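Cysteine synthase 3 (Entamoeba histolytica, PDB 6KR5) probably catalyses the pyridoxal-5'-phosphate-dependent formation of L-cysteine from O-acetylserine and sulfide. Local coordinates at residues B[73-85]-B[152-164]. Numbering follows the deposited sequence.
Sequences GRLKPGMEIIEAT and NKYFPANQFGNPD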
loop_
_atom_site.group_PDB
_atom_site.type_symbol
_atom_site.label_atom_id
_atom_site.label_comp_id
_atom_site.label_asym_id
_atom_site.label_seq_id
_atom_site.Cartn_x
_atom_site.Cartn_y
_atom_site.Cartn_z
ATOM N N GLY B 73 -1.928 4.925 -31.209
ATOM C CA GLY B 73 -2.140 6.244 -31.766
ATOM C C GLY B 73 -3.463 6.878 -31.410
ATOM O O GLY B 73 -3.779 7.954 -31.928
ATOM N N ARG B 74 -4.251 6.255 -30.532
ATOM C CA ARG B 74 -5.499 6.864 -30.100
ATOM C C ARG B 74 -5.275 7.982 -29.099
ATOM O O ARG B 74 -6.147 8.849 -28.948
ATOM C CB ARG B 74 -6.430 5.809 -29.508
ATOM C CG ARG B 74 -7.103 4.964 -30.575
ATOM C CD ARG B 74 -7.976 3.880 -29.963
ATOM N NE ARG B 74 -7.178 2.797 -29.403
ATOM C CZ ARG B 74 -7.214 2.424 -28.127
ATOM N NH1 ARG B 74 -8.016 3.036 -27.269
ATOM N NH2 ARG B 74 -6.452 1.431 -27.717
ATOM N N LEU B 75 -4.136 7.964 -28.414
ATOM C CA LEU B 75 -3.688 9.047 -27.552
ATOM C C LEU B 75 -2.385 9.569 -28.134
ATOM O O LEU B 75 -1.438 8.799 -28.321
ATOM C CB LEU B 75 -3.497 8.544 -26.115
ATOM C CG LEU B 75 -3.217 9.556 -25.007
ATOM C CD1 LEU B 75 -4.258 10.661 -24.952
ATOM C CD2 LEU B 75 -3.129 8.833 -23.661
ATOM N N LYS B 76 -2.357 10.861 -28.464
ATOM C CA LYS B 76 -1.232 11.514 -29.110
ATOM C C LYS B 76 -0.877 12.785 -28.359
ATOM O O LYS B 76 -1.737 13.378 -27.701
ATOM C CB LYS B 76 -1.559 11.864 -30.575
ATOM C CG LYS B 76 -1.331 10.712 -31.547
ATOM C CD LYS B 76 -2.031 10.939 -32.884
ATOM C CE LYS B 76 -3.536 11.092 -32.716
ATOM N NZ LYS B 76 -4.277 10.558 -33.900
ATOM N N PRO B 77 0.379 13.227 -28.433
ATOM C CA PRO B 77 0.762 14.473 -27.760
ATOM C C PRO B 77 -0.175 15.619 -28.118
ATOM O O PRO B 77 -0.609 15.768 -29.265
ATOM C CB PRO B 77 2.186 14.719 -28.267
ATOM C CG PRO B 77 2.708 13.350 -28.549
ATOM C CD PRO B 77 1.534 12.552 -29.051
ATOM N N GLY B 78 -0.510 16.415 -27.107
ATOM C CA GLY B 78 -1.513 17.442 -27.223
ATOM C C GLY B 78 -2.873 17.034 -26.699
ATOM O O GLY B 78 -3.670 17.908 -26.329
ATOM N N MET B 79 -3.149 15.735 -26.643
ATOM C CA MET B 79 -4.417 15.234 -26.139
ATOM C C MET B 79 -4.368 15.047 -24.627
ATOM O O MET B 79 -3.301 14.989 -24.011
ATOM C CB MET B 79 -4.776 13.906 -26.812
ATOM C CG MET B 79 -5.084 14.043 -28.290
ATOM S SD MET B 79 -5.533 12.457 -29.022
ATOM C CE MET B 79 -7.090 12.109 -28.230
ATOM N N GLU B 80 -5.552 14.959 -24.031
ATOM C CA GLU B 80 -5.690 14.779 -22.588
ATOM C C GLU B 80 -6.638 13.627 -22.310
ATOM O O GLU B 80 -7.598 13.415 -23.048
ATOM C CB GLU B 80 -6.201 16.062 -21.920
ATOM C CG GLU B 80 -5.346 17.274 -22.272
ATOM C CD GLU B 80 -5.762 18.541 -21.563
ATOM O OE1 GLU B 80 -6.631 18.481 -20.662
ATOM O OE2 GLU B 80 -5.216 19.615 -21.896
ATOM N N ILE B 81 -6.358 12.884 -21.247
ATOM C CA ILE B 81 -7.220 11.792 -20.810
ATOM C C ILE B 81 -8.386 12.366 -20.014
ATOM O O ILE B 81 -8.237 13.365 -19.303
ATOM C CB ILE B 81 -6.392 10.791 -19.976
ATOM C CG1 ILE B 81 -5.245 10.210 -20.813
ATOM C CG2 ILE B 81 -7.275 9.673 -19.427
ATOM C CD1 ILE B 81 -3.945 10.032 -20.052
ATOM N N ILE B 82 -9.569 11.751 -20.124
ATOM C CA ILE B 82 -10.696 12.143 -19.284
ATOM C C ILE B 82 -11.454 10.896 -18.836
ATOM O O ILE B 82 -11.556 9.911 -19.575
ATOM C CB ILE B 82 -11.631 13.152 -19.994
ATOM C CG1 ILE B 82 -12.668 13.700 -19.006
ATOM C CG2 ILE B 82 -12.300 12.537 -21.224
ATOM C CD1 ILE B 82 -13.533 14.813 -19.566
ATOM N N GLU B 83 -11.970 10.941 -17.611
ATOM C CA GLU B 83 -12.831 9.897 -17.083
ATOM C C GLU B 83 -13.734 10.510 -16.023
ATOM O O GLU B 83 -13.368 11.493 -15.379
ATOM C CB GLU B 83 -12.020 8.726 -16.519
ATOM C CG GLU B 83 -12.871 7.564 -15.966
ATOM C CD GLU B 83 -13.736 6.914 -17.034
ATOM O OE1 GLU B 83 -14.781 7.498 -17.407
ATOM O OE2 GLU B 83 -13.377 5.804 -17.475
ATOM N N ALA B 84 -14.939 9.945 -15.880
ATOM C CA ALA B 84 -15.858 10.299 -14.806
ATOM C C ALA B 84 -15.741 9.209 -13.754
ATOM O O ALA B 84 -16.196 8.082 -13.968
ATOM C CB ALA B 84 -17.293 10.428 -15.318
ATOM N N THR B 85 -15.108 9.532 -12.632
ATOM C CA THR B 85 -14.863 8.524 -11.611
ATOM C C THR B 85 -14.547 9.217 -10.301
ATOM O O THR B 85 -13.875 10.245 -10.287
ATOM C CB THR B 85 -13.700 7.589 -11.996
ATOM O OG1 THR B 85 -13.401 6.711 -10.903
ATOM C CG2 THR B 85 -12.442 8.377 -12.326
ATOM N N ASN B 152 -11.972 16.155 -30.133
ATOM C CA ASN B 152 -10.692 15.623 -30.584
ATOM C C ASN B 152 -9.592 15.724 -29.537
ATOM O O ASN B 152 -8.621 14.962 -29.602
ATOM C CB ASN B 152 -10.234 16.354 -31.850
ATOM C CG ASN B 152 -11.306 16.390 -32.911
ATOM O OD1 ASN B 152 -11.887 15.361 -33.251
ATOM N ND2 ASN B 152 -11.583 17.579 -33.433
ATOM N N LYS B 153 -9.722 16.633 -28.577
ATOM C CA LYS B 153 -8.664 16.817 -27.595
ATOM C C LYS B 153 -8.699 15.757 -26.503
ATOM O O LYS B 153 -7.644 15.382 -25.976
ATOM C CB LYS B 153 -8.776 18.208 -26.974
ATOM C CG LYS B 153 -7.705 18.539 -25.957
ATOM C CD LYS B 153 -8.073 19.812 -25.211
ATOM C CE LYS B 153 -6.845 20.520 -24.682
ATOM N NZ LYS B 153 -7.122 21.953 -24.382
ATOM N N TYR B 154 -9.875 15.258 -26.152
ATOM C CA TYR B 154 -9.986 14.347 -25.020
ATOM C C TYR B 154 -10.012 12.896 -25.477
ATOM O O TYR B 154 -10.722 12.532 -26.424
ATOM C CB TYR B 154 -11.236 14.643 -24.194
ATOM C CG TYR B 154 -11.170 15.903 -23.361
ATOM C CD1 TYR B 154 -9.966 16.550 -23.132
ATOM C CD2 TYR B 154 -12.318 16.441 -22.789
ATOM C CE1 TYR B 154 -9.907 17.705 -22.367
ATOM C CE2 TYR B 154 -12.268 17.589 -22.019
ATOM C CZ TYR B 154 -11.061 18.217 -21.814
ATOM O OH TYR B 154 -11.010 19.361 -21.056
ATOM N N PHE B 155 -9.246 12.064 -24.774
ATOM C CA PHE B 155 -9.329 10.621 -24.921
ATOM C C PHE B 155 -10.139 10.068 -23.759
ATOM O O PHE B 155 -9.711 10.198 -22.604
ATOM C CB PHE B 155 -7.943 9.991 -24.946
ATOM C CG PHE B 155 -7.967 8.493 -24.853
ATOM C CD1 PHE B 155 -8.218 7.723 -25.980
ATOM C CD2 PHE B 155 -7.759 7.852 -23.646
ATOM C CE1 PHE B 155 -8.250 6.341 -25.898
ATOM C CE2 PHE B 155 -7.792 6.472 -23.563
ATOM C CZ PHE B 155 -8.044 5.718 -24.686
ATOM N N PRO B 156 -11.306 9.474 -24.001
ATOM C CA PRO B 156 -12.127 8.952 -22.898
ATOM C C PRO B 156 -11.642 7.570 -22.470
ATOM O O PRO B 156 -11.478 6.671 -23.299
ATOM C CB PRO B 156 -13.536 8.888 -23.502
ATOM C CG PRO B 156 -13.306 8.723 -24.959
ATOM C CD PRO B 156 -11.994 9.393 -25.302
ATOM N N ALA B 157 -11.402 7.404 -21.166
ATOM C CA ALA B 157 -10.926 6.105 -20.697
ATOM C C ALA B 157 -11.977 5.017 -20.881
ATOM O O ALA B 157 -11.617 3.858 -21.083
ATOM C CB ALA B 157 -10.504 6.181 -19.229
ATOM N N ASN B 158 -13.263 5.370 -20.801
ATOM C CA ASN B 158 -14.371 4.424 -20.978
ATOM C C ASN B 158 -14.192 3.155 -20.136
ATOM O O ASN B 158 -14.217 2.029 -20.639
ATOM C CB ASN B 158 -14.522 4.068 -22.454
ATOM C CG ASN B 158 -15.723 3.198 -22.715
ATOM O OD1 ASN B 158 -16.693 3.231 -21.955
ATOM N ND2 ASN B 158 -15.669 2.406 -23.788
ATOM N N GLN B 159 -14.042 3.348 -18.824
ATOM C CA GLN B 159 -13.667 2.226 -17.961
ATOM C C GLN B 159 -14.658 1.061 -18.028
ATOM O O GLN B 159 -14.260 -0.093 -17.848
ATOM C CB GLN B 159 -13.515 2.707 -16.520
ATOM C CG GLN B 159 -14.786 3.172 -15.862
ATOM C CD GLN B 159 -14.587 3.386 -14.377
ATOM O OE1 GLN B 159 -13.887 2.611 -13.727
ATOM N NE2 GLN B 159 -15.194 4.433 -13.837
ATOM N N PHE B 160 -15.940 1.317 -18.287
ATOM C CA PHE B 160 -16.906 0.220 -18.251
ATOM C C PHE B 160 -17.004 -0.543 -19.565
ATOM O O PHE B 160 -17.673 -1.589 -19.602
ATOM C CB PHE B 160 -18.286 0.746 -17.851
ATOM C CG PHE B 160 -18.357 1.227 -16.430
ATOM C CD1 PHE B 160 -18.396 0.320 -15.385
ATOM C CD2 PHE B 160 -18.371 2.582 -16.134
ATOM C CE1 PHE B 160 -18.451 0.760 -14.071
ATOM C CE2 PHE B 160 -18.436 3.024 -14.823
ATOM C CZ PHE B 160 -18.467 2.111 -13.796
ATOM N N GLY B 161 -16.323 -0.082 -20.618
ATOM C CA GLY B 161 -16.420 -0.692 -21.938
ATOM C C GLY B 161 -15.101 -0.911 -22.656
ATOM O O GLY B 161 -15.052 -1.565 -23.702
ATOM N N ASN B 162 -14.021 -0.376 -22.110
ATOM C CA ASN B 162 -12.754 -0.368 -22.825
ATOM C C ASN B 162 -12.125 -1.755 -22.806
ATOM O O ASN B 162 -11.800 -2.261 -21.720
ATOM C CB ASN B 162 -11.812 0.654 -22.180
ATOM C CG ASN B 162 -10.600 0.951 -23.038
ATOM O OD1 ASN B 162 -10.117 0.087 -23.775
ATOM N ND2 ASN B 162 -10.095 2.177 -22.944
ATOM N N PRO B 163 -11.885 -2.384 -23.959
ATOM C CA PRO B 163 -11.237 -3.702 -23.946
ATOM C C PRO B 163 -9.829 -3.678 -23.386
ATOM O O PRO B 163 -9.306 -4.741 -23.030
ATOM C CB PRO B 163 -11.250 -4.116 -25.427
ATOM C CG PRO B 163 -11.355 -2.834 -26.174
ATOM C CD PRO B 163 -12.222 -1.953 -25.327
ATOM N N ASP B 164 -9.190 -2.502 -23.310
ATOM C CA ASP B 164 -7.860 -2.421 -22.717
ATOM C C ASP B 164 -7.913 -2.509 -21.199
ATOM O O ASP B 164 -6.887 -2.765 -20.566
ATOM C CB ASP B 164 -7.163 -1.137 -23.163
ATOM C CG ASP B 164 -7.003 -1.070 -24.674
ATOM O OD1 ASP B 164 -6.856 -2.142 -25.300
ATOM O OD2 ASP B 164 -7.044 0.046 -25.228
HETATM O O HOH W 1 -7.403 2.334 -24.210
HETATM O O HOH W 2 -5.823 22.275 -22.064
HETATM O O HOH W 3 -8.660 20.634 -20.829
HETATM O O HOH W 4 -14.827 7.697 -20.244
HETATM O O HOH W 5 -17.099 5.905 -15.137
HETATM O O HOH W 6 -15.119 4.812 -11.010
#
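Glu-83 sends CG anti to its backbone N (chi1 -179°) and then bends at chi2 (62°), which brings its carboxylate to the backbone of Gln-159. Glu-83 OE2 accepts from Gln-159 N at 2.9 Å, through the syn lone pair of OE2. The other oxygen, OE1, takes Ala-84 N on its anti lone pair, and a water links it to Asn-158 N. Both carboxylate oxygens are therefore held, and the loop after strand 154-156 is tied to strand 80-84. Phe-155 also has CG anti to its N (chi1 170°), which lays the ring beside Arg-74. NH1 of Arg-74 lies at the ring edge, 3.6 Å from Phe-155 CE1. Arg-74 NH2 makes a salt bridge to Asp-164 OD2 (2.9 Å) and another to Asp-72. Leu-75 CD1 packs on Phe-155 CB at 3.7 Å. The strands pair in parallel, with Phe-155 N donating to Glu-80 O and Ile-82 N to Phe-155 O. The loop leads to Gln-159 near the bound cofactor, its OE1 hydrogen-bonded to Thr-89 OG1. Strand 154-156 is an edge strand of a four-stranded parallel alpha/beta sheet, and strand 80-84 separates it from strand 104-109. Helix 58-72 packs on the Phe-155 and Ile-81 face, and helix 135-149 on the Ile-82 and Pro-156 face.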